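Local coordinates for UPF0098 protein CT_736 (Chlamydia trachomatis, PDB 3N08), which is of unproven function but, as a bacterial homologue of phosphatidylethanolamine-binding proteins and Raf kinase inhibitor protein, probably binds small anionic ligands such as phosphate head groups, at residues S43-V48 / Y115-V120; P101-A106 / G148-D153; L62-I67 / V127-L132; D36-A41 / H139-A144. All blocks are in the same frame, centred on the assembly; numbering follows the deposited sequence.

Contact 1 of 4, residues S43-V48 / Y115-V120; sequences SLVLIV and YALDVV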
loop_
_atom_site.group_PDB
_atom_site.type_symbol
_atom_site.label_atom_id
_atom_site.label_comp_id
_atom_site.label_asym_id
_atom_site.label_seq_id
_atom_site.Cartn_x
_atom_site.Cartn_y
_atom_site.Cartn_z
ATOM N N SER B 43 3.529 -11.632 13.418
ATOM C CA SER B 43 2.376 -12.280 12.810
ATOM C C SER B 43 1.600 -11.267 11.996
ATOM O O SER B 43 1.777 -10.051 12.170
ATOM C CB SER B 43 1.466 -12.893 13.885
ATOM O OG SER B 43 0.825 -11.903 14.685
ATOM N N LEU B 44 0.732 -11.802 11.141
ATOM C CA LEU B 44 -0.212 -11.008 10.359
ATOM C C LEU B 44 -1.637 -11.452 10.631
ATOM O O LEU B 44 -1.913 -12.608 10.935
ATOM C CB LEU B 44 0.065 -11.157 8.858
ATOM C CG LEU B 44 1.373 -10.582 8.306
ATOM C CD1 LEU B 44 1.636 -11.048 6.872
ATOM C CD2 LEU B 44 1.326 -9.056 8.378
ATOM N N VAL B 45 -2.536 -10.492 10.473
ATOM C CA VAL B 45 -3.974 -10.675 10.597
ATOM C C VAL B 45 -4.665 -10.160 9.340
ATOM O O VAL B 45 -4.264 -9.121 8.795
ATOM C CB VAL B 45 -4.505 -9.877 11.796
ATOM C CG1 VAL B 45 -6.022 -9.976 11.905
ATOM C CG2 VAL B 45 -3.803 -10.332 13.075
ATOM N N LEU B 46 -5.695 -10.873 8.904
ATOM C CA LEU B 46 -6.545 -10.458 7.781
ATOM C C LEU B 46 -8.008 -10.441 8.205
ATOM O O LEU B 46 -8.488 -11.416 8.767
ATOM C CB LEU B 46 -6.321 -11.422 6.617
ATOM C CG LEU B 46 -7.220 -11.189 5.398
ATOM C CD1 LEU B 46 -6.879 -9.939 4.662
ATOM C CD2 LEU B 46 -7.203 -12.367 4.441
ATOM N N ILE B 47 -8.702 -9.332 7.944
ATOM C CA ILE B 47 -10.143 -9.244 8.192
ATOM C C ILE B 47 -10.786 -8.751 6.897
ATOM O O ILE B 47 -10.383 -7.724 6.370
ATOM C CB ILE B 47 -10.476 -8.306 9.358
ATOM C CG1 ILE B 47 -9.811 -8.792 10.635
ATOM C CG2 ILE B 47 -12.002 -8.177 9.531
ATOM C CD1 ILE B 47 -9.969 -7.853 11.814
ATOM N N VAL B 48 -11.795 -9.471 6.401
ATOM C CA VAL B 48 -12.497 -9.072 5.189
ATOM C C VAL B 48 -13.937 -8.830 5.560
ATOM O O VAL B 48 -14.587 -9.683 6.179
ATOM C CB VAL B 48 -12.416 -10.153 4.104
ATOM C CG1 VAL B 48 -13.085 -9.726 2.823
ATOM C CG2 VAL B 48 -10.967 -10.560 3.859
ATOM N N TYR B 115 -3.168 -6.451 9.127
ATOM C CA TYR B 115 -2.528 -5.885 10.302
ATOM C C TYR B 115 -1.258 -6.676 10.575
ATOM O O TYR B 115 -1.311 -7.885 10.667
ATOM C CB TYR B 115 -3.456 -5.976 11.535
ATOM C CG TYR B 115 -4.856 -5.441 11.321
ATOM C CD1 TYR B 115 -5.825 -6.234 10.741
ATOM C CD2 TYR B 115 -5.217 -4.165 11.710
ATOM C CE1 TYR B 115 -7.116 -5.773 10.546
ATOM C CE2 TYR B 115 -6.528 -3.702 11.512
ATOM C CZ TYR B 115 -7.456 -4.519 10.931
ATOM O OH TYR B 115 -8.758 -4.090 10.729
ATOM N N ALA B 116 -0.144 -5.975 10.773
ATOM C CA ALA B 116 1.086 -6.596 11.245
ATOM C C ALA B 116 1.164 -6.372 12.745
ATOM O O ALA B 116 1.021 -5.239 13.223
ATOM C CB ALA B 116 2.307 -5.972 10.564
ATOM N N LEU B 117 1.400 -7.452 13.480
ATOM C CA LEU B 117 1.522 -7.399 14.944
ATOM C C LEU B 117 2.943 -7.715 15.390
ATOM O O LEU B 117 3.644 -8.491 14.729
ATOM C CB LEU B 117 0.592 -8.418 15.603
ATOM C CG LEU B 117 -0.858 -8.505 15.171
ATOM C CD1 LEU B 117 -1.583 -9.471 16.101
ATOM C CD2 LEU B 117 -1.514 -7.150 15.211
ATOM N N ASP B 118 3.344 -7.155 16.526
ATOM C CA ASP B 118 4.640 -7.493 17.116
ATOM C C ASP B 118 4.571 -8.639 18.129
ATOM O O ASP B 118 5.481 -8.804 18.952
ATOM C CB ASP B 118 5.257 -6.258 17.764
ATOM C CG ASP B 118 4.389 -5.685 18.867
ATOM O OD1 ASP B 118 3.412 -6.315 19.325
ATOM O OD2 ASP B 118 4.740 -4.576 19.341
ATOM N N VAL B 119 3.509 -9.429 18.064
ATOM C CA VAL B 119 3.344 -10.591 18.903
ATOM C C VAL B 119 2.618 -11.658 18.089
ATOM O O VAL B 119 2.005 -11.363 17.044
ATOM C CB VAL B 119 2.501 -10.314 20.175
ATOM C CG1 VAL B 119 3.140 -9.221 21.050
ATOM C CG2 VAL B 119 1.058 -9.973 19.832
ATOM N N VAL B 120 2.713 -12.883 18.572
ATOM C CA VAL B 120 1.863 -13.987 18.153
ATOM C C VAL B 120 0.722 -14.073 19.171
ATOM O O VAL B 120 0.964 -14.128 20.392
ATOM C CB VAL B 120 2.667 -15.304 18.111
ATOM C CG1 VAL B 120 1.765 -16.472 17.805
ATOM C CG2 VAL B 120 3.807 -15.209 17.087
#
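Tyr115, Ser43 and Val45 lose the most surface where strand 43-48 runs antiparallel to strand 115-117. Val45 and Tyr115 form a hydrogen-bonded pair: Val45 N gives to Tyr115 O and Tyr115 N to Val45 O, each at 2.9 Å. Their side chains lie on one face of the sheet. CG of Tyr115 stands beside its own backbone N (chi1 -51°), which lays the ring along the neighbouring strand. Val45 O then sits at the ring edge, CG1 of Val45 meets CD1 of Tyr115 at 3.9 Å, and CD1 of Ile47 approaches CE1 of Tyr115 obliquely at 3.8 Å. The other branch of Val45, CG2, touches CD1 of Leu117. At the strand end Leu117 N bonds Ser43 O at 2.9 Å, while the return bond from Ser43 N to Leu117 O is weak. Ser43 adds a side-chain bond: with chi1 at 68°, OG reaches past Leu117 CB and donates in the carbonyl plane to Val119 O at 2.7 Å, tying down the chain just after the strand ends. Strand 43-50 is flanked on its other edge by 63-71, and 108-117 by 140-150. Leu132 and Met136 of helix 129-136 cover the Val45 face, whereas Met4 packs against Leu44 and Ala116 on the reverse face of this central part of the mixed sheet.

Contact 2 of 4, residues P101-A106 / G148-D153; sequences PCPPDA and GTYEKD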
loop_
_atom_site.group_PDB
_atom_site.type_symbol
_atom_site.label_atom_id
_atom_site.label_comp_id
_atom_site.label_asym_id
_atom_site.label_seq_id
_atom_site.Cartn_x
_atom_site.Cartn_y
_atom_site.Cartn_z
ATOM N N PRO B 101 -18.459 -13.237 -1.501
ATOM C CA PRO B 101 -19.462 -12.234 -1.874
ATOM C C PRO B 101 -20.672 -12.856 -2.547
ATOM O O PRO B 101 -20.536 -13.694 -3.436
ATOM C CB PRO B 101 -18.698 -11.353 -2.865
ATOM C CG PRO B 101 -17.275 -11.431 -2.378
ATOM C CD PRO B 101 -17.109 -12.879 -1.972
ATOM N N CYS B 102 -21.864 -12.423 -2.138
ATOM C CA CYS B 102 -23.094 -12.835 -2.802
ATOM C C CYS B 102 -24.130 -11.734 -2.580
ATOM O O CYS B 102 -25.155 -11.932 -1.933
ATOM C CB CYS B 102 -23.537 -14.207 -2.296
ATOM S SG CYS B 102 -24.658 -15.068 -3.443
ATOM N N PRO B 103 -23.834 -10.544 -3.102
ATOM C CA PRO B 103 -24.678 -9.387 -2.787
ATOM C C PRO B 103 -26.037 -9.483 -3.457
ATOM O O PRO B 103 -26.112 -9.627 -4.672
ATOM C CB PRO B 103 -23.859 -8.217 -3.348
ATOM C CG PRO B 103 -23.019 -8.807 -4.417
ATOM C CD PRO B 103 -22.694 -10.187 -3.957
ATOM N N PRO B 104 -27.132 -9.408 -2.691
ATOM C CA PRO B 104 -28.436 -9.651 -3.327
ATOM C C PRO B 104 -29.043 -8.421 -3.982
ATOM O O PRO B 104 -29.856 -8.592 -4.905
ATOM C CB PRO B 104 -29.321 -10.046 -2.141
ATOM C CG PRO B 104 -28.709 -9.315 -0.978
ATOM C CD PRO B 104 -27.226 -9.402 -1.223
ATOM N N ASP B 105 -28.681 -7.235 -3.518
ATOM C CA ASP B 105 -29.477 -6.022 -3.757
ATOM C C ASP B 105 -28.811 -4.938 -4.593
ATOM O O ASP B 105 -29.495 -4.004 -5.053
ATOM C CB ASP B 105 -29.895 -5.379 -2.416
ATOM C CG ASP B 105 -28.705 -4.990 -1.535
ATOM O OD1 ASP B 105 -27.641 -5.638 -1.614
ATOM O OD2 ASP B 105 -28.869 -4.053 -0.738
ATOM N N ALA B 106 -27.500 -5.027 -4.766
ATOM C CA ALA B 106 -26.733 -3.924 -5.322
ATOM C C ALA B 106 -25.294 -4.368 -5.413
ATOM O O ALA B 106 -24.929 -5.424 -4.911
ATOM C CB ALA B 106 -26.820 -2.741 -4.405
ATOM N N GLY B 148 -12.308 -4.449 -3.159
ATOM C CA GLY B 148 -12.857 -4.779 -4.470
ATOM C C GLY B 148 -14.364 -4.812 -4.397
ATOM O O GLY B 148 -14.914 -4.960 -3.305
ATOM N N THR B 149 -15.030 -4.724 -5.541
ATOM C CA THR B 149 -16.483 -4.702 -5.548
ATOM C C THR B 149 -17.055 -6.010 -6.110
ATOM O O THR B 149 -16.379 -6.760 -6.817
ATOM C CB THR B 149 -17.016 -3.523 -6.375
ATOM O OG1 THR B 149 -16.583 -3.659 -7.734
ATOM C CG2 THR B 149 -16.519 -2.204 -5.815
ATOM N N TYR B 150 -18.309 -6.291 -5.800
ATOM C CA TYR B 150 -19.007 -7.356 -6.520
ATOM C C TYR B 150 -20.443 -6.986 -6.711
ATOM O O TYR B 150 -21.072 -6.389 -5.821
ATOM C CB TYR B 150 -18.876 -8.741 -5.844
ATOM C CG TYR B 150 -19.195 -9.806 -6.872
ATOM C CD1 TYR B 150 -18.241 -10.198 -7.809
ATOM C CD2 TYR B 150 -20.475 -10.350 -6.972
ATOM C CE1 TYR B 150 -18.538 -11.091 -8.802
ATOM C CE2 TYR B 150 -20.782 -11.251 -7.992
ATOM C CZ TYR B 150 -19.794 -11.607 -8.907
ATOM O OH TYR B 150 -20.051 -12.499 -9.936
ATOM N N GLU B 151 -20.946 -7.294 -7.903
ATOM C CA GLU B 151 -22.350 -7.098 -8.246
ATOM C C GLU B 151 -22.772 -8.303 -9.065
ATOM O O GLU B 151 -22.108 -8.695 -10.029
ATOM C CB GLU B 151 -22.531 -5.810 -9.039
ATOM C CG GLU B 151 -23.993 -5.495 -9.359
ATOM C CD GLU B 151 -24.146 -4.152 -10.072
ATOM O OE1 GLU B 151 -23.154 -3.647 -10.637
ATOM O OE2 GLU B 151 -25.266 -3.602 -10.065
ATOM N N LYS B 152 -23.861 -8.932 -8.675
ATOM C CA LYS B 152 -24.281 -10.098 -9.421
ATOM C C LYS B 152 -24.689 -9.695 -10.823
ATOM O O LYS B 152 -25.342 -8.669 -11.033
ATOM C CB LYS B 152 -25.448 -10.817 -8.730
ATOM C CG LYS B 152 -24.976 -11.526 -7.469
ATOM C CD LYS B 152 -25.845 -12.702 -7.067
ATOM C CE LYS B 152 -27.191 -12.215 -6.666
ATOM N NZ LYS B 152 -27.995 -13.274 -5.929
ATOM N N ASP B 153 -24.279 -10.494 -11.794
ATOM C CA ASP B 153 -24.717 -10.232 -13.164
ATOM C C ASP B 153 -25.491 -11.415 -13.714
ATOM O O ASP B 153 -25.873 -12.308 -12.954
ATOM C CB ASP B 153 -23.538 -9.873 -14.073
ATOM C CG ASP B 153 -22.533 -10.989 -14.195
ATOM O OD1 ASP B 153 -22.832 -12.109 -13.735
ATOM O OD2 ASP B 153 -21.446 -10.744 -14.760
ATOM O OXT ASP B 153 -25.758 -11.481 -14.915
HETATM O O HOH W 1 -27.484 -12.930 -3.130
HETATM O O HOH W 2 -25.618 -7.761 -6.654
HETATM O O HOH W 3 -30.339 -11.740 -5.232
#
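Two side-chain torsions fit Tyr150 and Lys152 around Pro103. In Tyr150 CG lies opposite the backbone N (chi1 -161°), which carries the CD2 edge of the ring to the proline: CD of Pro103 is 3.7 Å from CD2 of Tyr150, and CG of Pro103 lies in the ring plane. The two side chains are roughly perpendicular. CG of Pro103 also rests 3.4 Å from Tyr150 O, and CB of Pro101 meets CB of the tyrosine. Lys152 starts out beside its own backbone N and bends at chi3 (-66°), bringing its methylenes against the carbonyl oxygen of Pro103, with CE 3.4 Å from Pro103 O. Water does the polar bridging. One water accepts a hydrogen bond from Lys152 NZ at 2.9 Å and donates one to Cys102 O at 2.8 Å; another links the same NZ to Pro104 O. A third accepts from Lys152 N and donates to both Pro103 O and Ala106 O. The dry proline-tyrosine part is thus bordered by a hydrated, exposed rim. Cys102 is fastened by its disulfide to Cys23, and Tyr150 OH bonds Gln24. The loop 101-106 lies just ahead of strand 108-117, whose His108 and Tyr110 also touch Pro103, and it packs on Tyr150, the last residue of the neighbouring strand 140-150, and the tail that follows.

Contact 3 of 4, residues L62-I67 / V127-L132; sequences LWIHWI and VTKEQL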
loop_
_atom_site.group_PDB
_atom_site.type_symbol
_atom_site.label_atom_id
_atom_site.label_comp_id
_atom_site.label_asym_id
_atom_site.label_seq_id
_atom_site.Cartn_x
_atom_site.Cartn_y
_atom_site.Cartn_z
ATOM N N LEU B 62 -22.578 -4.313 8.883
ATOM C CA LEU B 62 -21.248 -4.850 8.597
ATOM C C LEU B 62 -21.234 -6.357 8.691
ATOM O O LEU B 62 -21.476 -6.914 9.747
ATOM C CB LEU B 62 -20.226 -4.256 9.568
ATOM C CG LEU B 62 -18.739 -4.446 9.218
ATOM C CD1 LEU B 62 -18.402 -3.807 7.866
ATOM C CD2 LEU B 62 -17.842 -3.837 10.297
ATOM N N TRP B 63 -20.934 -7.006 7.574
ATOM C CA TRP B 63 -20.841 -8.464 7.527
ATOM C C TRP B 63 -19.388 -8.914 7.326
ATOM O O TRP B 63 -18.738 -8.499 6.352
ATOM C CB TRP B 63 -21.710 -8.994 6.393
ATOM C CG TRP B 63 -22.042 -10.445 6.532
ATOM C CD1 TRP B 63 -21.292 -11.513 6.148
ATOM C CD2 TRP B 63 -23.244 -10.966 7.087
ATOM N NE1 TRP B 63 -21.952 -12.690 6.467
ATOM C CE2 TRP B 63 -23.163 -12.369 7.025
ATOM C CE3 TRP B 63 -24.391 -10.374 7.627
ATOM C CZ2 TRP B 63 -24.179 -13.193 7.499
ATOM C CZ3 TRP B 63 -25.392 -11.188 8.098
ATOM C CH2 TRP B 63 -25.284 -12.587 8.025
ATOM N N ILE B 64 -18.889 -9.721 8.250
ATOM C CA ILE B 64 -17.514 -10.221 8.175
ATOM C C ILE B 64 -17.492 -11.478 7.327
ATOM O O ILE B 64 -18.215 -12.458 7.609
ATOM C CB ILE B 64 -16.971 -10.542 9.586
ATOM C CG1 ILE B 64 -17.009 -9.323 10.505
ATOM C CG2 ILE B 64 -15.570 -11.119 9.469
ATOM C CD1 ILE B 64 -16.546 -8.038 9.917
ATOM N N HIS B 65 -16.708 -11.424 6.266
ATOM C CA HIS B 65 -16.582 -12.523 5.332
ATOM C C HIS B 65 -15.406 -13.463 5.603
ATOM O O HIS B 65 -15.431 -14.586 5.151
ATOM C CB HIS B 65 -16.527 -11.988 3.884
ATOM C CG HIS B 65 -17.863 -11.574 3.365
ATOM N ND1 HIS B 65 -18.595 -12.353 2.498
ATOM C CD2 HIS B 65 -18.667 -10.538 3.698
ATOM C CE1 HIS B 65 -19.765 -11.786 2.264
ATOM N NE2 HIS B 65 -19.834 -10.683 2.983
ATOM N N TRP B 66 -14.378 -12.994 6.298
ATOM C CA TRP B 66 -13.201 -13.824 6.544
ATOM C C TRP B 66 -12.381 -13.218 7.664
ATOM O O TRP B 66 -12.118 -12.015 7.655
ATOM C CB TRP B 66 -12.342 -13.914 5.276
ATOM C CG TRP B 66 -11.449 -15.125 5.157
ATOM C CD1 TRP B 66 -11.458 -16.243 5.927
ATOM C CD2 TRP B 66 -10.446 -15.327 4.152
ATOM N NE1 TRP B 66 -10.495 -17.137 5.464
ATOM C CE2 TRP B 66 -9.871 -16.593 4.378
ATOM C CE3 TRP B 66 -9.978 -14.551 3.090
ATOM C CZ2 TRP B 66 -8.831 -17.106 3.573
ATOM C CZ3 TRP B 66 -8.959 -15.065 2.285
ATOM C CH2 TRP B 66 -8.400 -16.327 2.535
ATOM N N ILE B 67 -11.919 -14.072 8.573
ATOM C CA ILE B 67 -10.935 -13.724 9.568
ATOM C C ILE B 67 -9.818 -14.757 9.532
ATOM O O ILE B 67 -10.069 -15.972 9.640
ATOM C CB ILE B 67 -11.569 -13.730 10.969
ATOM C CG1 ILE B 67 -12.582 -12.585 11.091
ATOM C CG2 ILE B 67 -10.492 -13.639 12.057
ATOM C CD1 ILE B 67 -13.251 -12.494 12.455
ATOM N N VAL B 127 -12.711 -17.595 17.084
ATOM C CA VAL B 127 -12.479 -16.177 17.344
ATOM C C VAL B 127 -13.355 -15.267 16.475
ATOM O O VAL B 127 -13.377 -15.393 15.254
ATOM C CB VAL B 127 -10.978 -15.822 17.131
ATOM C CG1 VAL B 127 -10.756 -14.308 17.163
ATOM C CG2 VAL B 127 -10.142 -16.529 18.194
ATOM N N THR B 128 -14.081 -14.365 17.114
ATOM C CA THR B 128 -14.874 -13.372 16.402
ATOM C C THR B 128 -14.056 -12.097 16.160
ATOM O O THR B 128 -13.024 -11.873 16.789
ATOM C CB THR B 128 -16.101 -12.953 17.221
ATOM O OG1 THR B 128 -15.661 -12.310 18.425
ATOM C CG2 THR B 128 -16.985 -14.156 17.566
ATOM N N LYS B 129 -14.531 -11.240 15.263
ATOM C CA LYS B 129 -13.862 -9.974 15.036
ATOM C C LYS B 129 -13.674 -9.172 16.330
ATOM O O LYS B 129 -12.597 -8.645 16.577
ATOM C CB LYS B 129 -14.636 -9.137 14.018
ATOM C CG LYS B 129 -13.985 -7.768 13.794
ATOM C CD LYS B 129 -14.676 -6.932 12.743
ATOM C CE LYS B 129 -14.107 -5.522 12.690
ATOM N NZ LYS B 129 -14.994 -4.636 11.896
ATOM N N GLU B 130 -14.725 -9.065 17.139
ATOM C CA GLU B 130 -14.625 -8.311 18.379
ATOM C C GLU B 130 -13.504 -8.849 19.272
ATOM O O GLU B 130 -12.710 -8.081 19.806
ATOM C CB GLU B 130 -15.958 -8.317 19.128
ATOM C CG GLU B 130 -15.930 -7.538 20.433
ATOM C CD GLU B 130 -17.288 -7.482 21.122
ATOM O OE1 GLU B 130 -18.111 -8.401 20.912
ATOM O OE2 GLU B 130 -17.534 -6.516 21.874
ATOM N N GLN B 131 -13.439 -10.168 19.427
ATOM C CA GLN B 131 -12.400 -10.793 20.260
ATOM C C GLN B 131 -10.989 -10.576 19.692
ATOM O O GLN B 131 -10.022 -10.324 20.420
ATOM C CB GLN B 131 -12.665 -12.289 20.374
ATOM C CG GLN B 131 -13.891 -12.631 21.200
ATOM C CD GLN B 131 -14.252 -14.101 21.109
ATOM O OE1 GLN B 131 -13.914 -14.778 20.152
ATOM N NE2 GLN B 131 -14.935 -14.597 22.130
ATOM N N LEU B 132 -10.888 -10.673 18.373
ATOM C CA LEU B 132 -9.630 -10.476 17.672
ATOM C C LEU B 132 -9.110 -9.054 17.849
ATOM O O LEU B 132 -7.931 -8.837 18.136
ATOM C CB LEU B 132 -9.819 -10.811 16.191
ATOM C CG LEU B 132 -8.582 -10.627 15.334
ATOM C CD1 LEU B 132 -7.381 -11.377 15.910
ATOM C CD2 LEU B 132 -8.883 -11.121 13.935
#
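Ile67 drives its two branches into the start of helix 129-136 and makes the tight half of this contact. Its CG1 stands beside the backbone N (chi1 -68°) and continues fully extended, which delivers CD1 to the first helical turn, 3.3 Å from Lys129 N and 4.0 Å from Lys129 CB. The CG2 branch of Ile67 goes to Leu132 one turn further on, meeting CD2 of Leu132 at 3.5 Å as the two side chains run antiparallel alongside each other. Both residues are buried. The helix start that Ile67 touches is fixed by a capping box: Gln131 N donates to Thr128 OG1 at 3.2 Å, and Thr128 N to Gln131 OE1 at 3.1 Å. The other half is looser and only partly screened from solvent. Here Lys129, extended along its whole length, runs back past the beginning of the strand. Its CD rests 3.6 Å from CD1 of Ile64, the lysine stem lying crosswise to the isoleucine, and its NZ passes within 3.4 Å of CD2 of Leu62. The ammonium group gets nothing polar from these two apolar neighbours; its salt bridge is to Glu49 on strand 43-50, so the aliphatic stem packs on 62-67 while the charge is held by the next strand. Strand 63-71 lies between 43-50 and 87-88 in the mixed sheet, and helix 129-136 packs against its face through Lys129 and Leu132, with Leu132 also touching Val45 and Tyr69.

Contact 4 of 4, residues D36-A41 / H139-A144; sequences DVPREA and HIIATA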
loop_
_atom_site.group_PDB
_atom_site.type_symbol
_atom_site.label_atom_id
_atom_site.label_comp_id
_atom_site.label_asym_id
_atom_site.label_seq_id
_atom_site.Cartn_x
_atom_site.Cartn_y
_atom_site.Cartn_z
ATOM N N ASP B 36 6.227 -5.784 1.971
ATOM C CA ASP B 36 6.783 -4.696 2.765
ATOM C C ASP B 36 6.318 -4.792 4.225
ATOM O O ASP B 36 6.054 -3.798 4.885
ATOM C CB ASP B 36 6.452 -3.311 2.171
ATOM C CG ASP B 36 6.948 -3.143 0.756
ATOM O OD1 ASP B 36 7.981 -3.748 0.417
ATOM O OD2 ASP B 36 6.329 -2.369 -0.006
ATOM N N VAL B 37 6.219 -6.011 4.731
ATOM C CA VAL B 37 5.842 -6.220 6.119
ATOM C C VAL B 37 7.017 -5.799 7.016
ATOM O O VAL B 37 8.149 -6.193 6.757
ATOM C CB VAL B 37 5.468 -7.718 6.387
ATOM C CG1 VAL B 37 5.144 -7.946 7.845
ATOM C CG2 VAL B 37 4.315 -8.162 5.494
ATOM N N PRO B 38 6.746 -5.005 8.053
ATOM C CA PRO B 38 7.843 -4.567 8.929
ATOM C C PRO B 38 8.626 -5.750 9.492
ATOM O O PRO B 38 8.039 -6.763 9.859
ATOM C CB PRO B 38 7.121 -3.835 10.065
ATOM C CG PRO B 38 5.744 -3.582 9.610
ATOM C CD PRO B 38 5.439 -4.430 8.417
ATOM N N ARG B 39 9.946 -5.610 9.592
ATOM C CA ARG B 39 10.787 -6.705 10.078
ATOM C C ARG B 39 10.422 -7.120 11.507
ATOM O O ARG B 39 10.566 -8.288 11.866
ATOM C CB ARG B 39 12.267 -6.316 10.000
ATOM C CG ARG B 39 13.221 -7.428 10.392
ATOM N N GLU B 40 9.914 -6.176 12.296
ATOM C CA GLU B 40 9.530 -6.439 13.686
ATOM C C GLU B 40 8.232 -7.241 13.838
ATOM O O GLU B 40 7.897 -7.693 14.924
ATOM C CB GLU B 40 9.389 -5.111 14.435
ATOM C CG GLU B 40 10.722 -4.398 14.666
ATOM C CD GLU B 40 11.797 -5.326 15.216
ATOM O OE1 GLU B 40 11.689 -5.736 16.395
ATOM O OE2 GLU B 40 12.748 -5.651 14.467
ATOM N N ALA B 41 7.492 -7.395 12.753
ATOM C CA ALA B 41 6.266 -8.165 12.814
ATOM C C ALA B 41 6.529 -9.624 13.178
ATOM O O ALA B 41 7.447 -10.259 12.644
ATOM C CB ALA B 41 5.526 -8.083 11.467
ATOM N N HIS B 139 -0.630 -4.039 19.923
ATOM C CA HIS B 139 0.373 -4.831 19.226
ATOM C C HIS B 139 0.405 -4.522 17.745
ATOM O O HIS B 139 1.222 -5.102 17.034
ATOM C CB HIS B 139 0.101 -6.324 19.416
ATOM C CG HIS B 139 0.005 -6.740 20.845
ATOM N ND1 HIS B 139 1.081 -6.692 21.698
ATOM C CD2 HIS B 139 -1.031 -7.219 21.567
ATOM C CE1 HIS B 139 0.709 -7.104 22.896
ATOM N NE2 HIS B 139 -0.567 -7.432 22.845
ATOM N N ILE B 140 -0.488 -3.657 17.264
ATOM C CA ILE B 140 -0.525 -3.348 15.815
ATOM C C ILE B 140 0.570 -2.362 15.433
ATOM O O ILE B 140 0.608 -1.219 15.919
ATOM C CB ILE B 140 -1.877 -2.751 15.374
ATOM C CG1 ILE B 140 -3.019 -3.687 15.744
ATOM C CG2 ILE B 140 -1.894 -2.490 13.888
ATOM C CD1 ILE B 140 -4.388 -3.096 15.477
ATOM N N ILE B 141 1.459 -2.782 14.540
ATOM C CA ILE B 141 2.550 -1.923 14.127
ATOM C C ILE B 141 2.361 -1.347 12.738
ATOM O O ILE B 141 2.973 -0.330 12.412
ATOM C CB ILE B 141 3.922 -2.612 14.308
ATOM C CG1 ILE B 141 4.085 -3.835 13.413
ATOM C CG2 ILE B 141 4.148 -2.938 15.795
ATOM C CD1 ILE B 141 5.457 -4.514 13.583
ATOM N N ALA B 142 1.487 -1.939 11.935
ATOM C CA ALA B 142 1.186 -1.403 10.603
ATOM C C ALA B 142 -0.111 -1.995 10.114
ATOM O O ALA B 142 -0.509 -3.078 10.553
ATOM C CB ALA B 142 2.311 -1.746 9.627
ATOM N N THR B 143 -0.729 -1.308 9.164
ATOM C CA THR B 143 -1.931 -1.808 8.546
ATOM C C THR B 143 -1.836 -1.576 7.044
ATOM O O THR B 143 -0.986 -0.798 6.577
ATOM C CB THR B 143 -3.163 -1.113 9.154
ATOM O OG1 THR B 143 -4.374 -1.794 8.798
ATOM C CG2 THR B 143 -3.209 0.345 8.726
ATOM N N ALA B 144 -2.671 -2.289 6.306
ATOM C CA ALA B 144 -2.847 -2.070 4.885
ATOM C C ALA B 144 -4.275 -2.417 4.501
ATOM O O ALA B 144 -4.981 -3.108 5.240
ATOM C CB ALA B 144 -1.855 -2.882 4.087
#
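The flat group here is the peptide linking Glu40 and Ala41, and the tip of Ile141 sits over one face of it: CD1 of Ile141 stands almost straight above Ala41 N at 3.6 Å, and 3.9 Å from Glu40 C. In the same peptide, at its edge, Ala41 N gives its hydrogen to Pro38 O at 3.0 Å, closing the type I turn Pro38-Ala41. The proline ring, puckered rather than flat, turns its CB-CG side to the strand. CB of Pro38 meets CD1 of Ile141 at 4.0 Å, while CG of Pro38 lies 3.9 Å from CB of Ala142; proline and isoleucine pass side by side, heading opposite ways. Further methyl and methylene contacts come from CB of Ala41 and CB of Glu40, whose carboxylate leads away. Ile141 reaches the turn because CG1 lies between its backbone N and carbonyl carbon (chi1 64°), with CD1 extended beyond. A classic beta bulge, in which Ile141 and Ala142 both face Ala116, puts both residues on the side of the turn. Ala142 also packs on Asp137 of the second subunit, which Thr143 N hydrogen-bonds. The groups that touch across the two segments are mostly apolar, so the contact rests on van der Waals packing and burial of apolar surface, and what Ile141 and Ala142 offer the turn is non-directional.

Along the chain the segments come in the order 36-41, 43-48, 62-67, 101-106, 115-120, 127-132, 139-144, 148-153. Contacts 1 and 3 therefore cross each other and nest inside the loop closed by contact 4, and contact 2 crosses all the others. All four reach the mixed sheet of the phosphatidylethanolamine-binding protein fold. Contacts 1 and 4, centres about 8 Å apart, join through neighbouring strands 108-117 and 140-150. Contacts 1 and 3, centres about 13 Å apart, adjoin through strands 43-50 and 63-71. Contact 2 sits at the far end of strand 140-150; its centre is about 31 Å from that of contact 4. Strands, loops and the helix from distant parts of the sequence thus meet on one sheet.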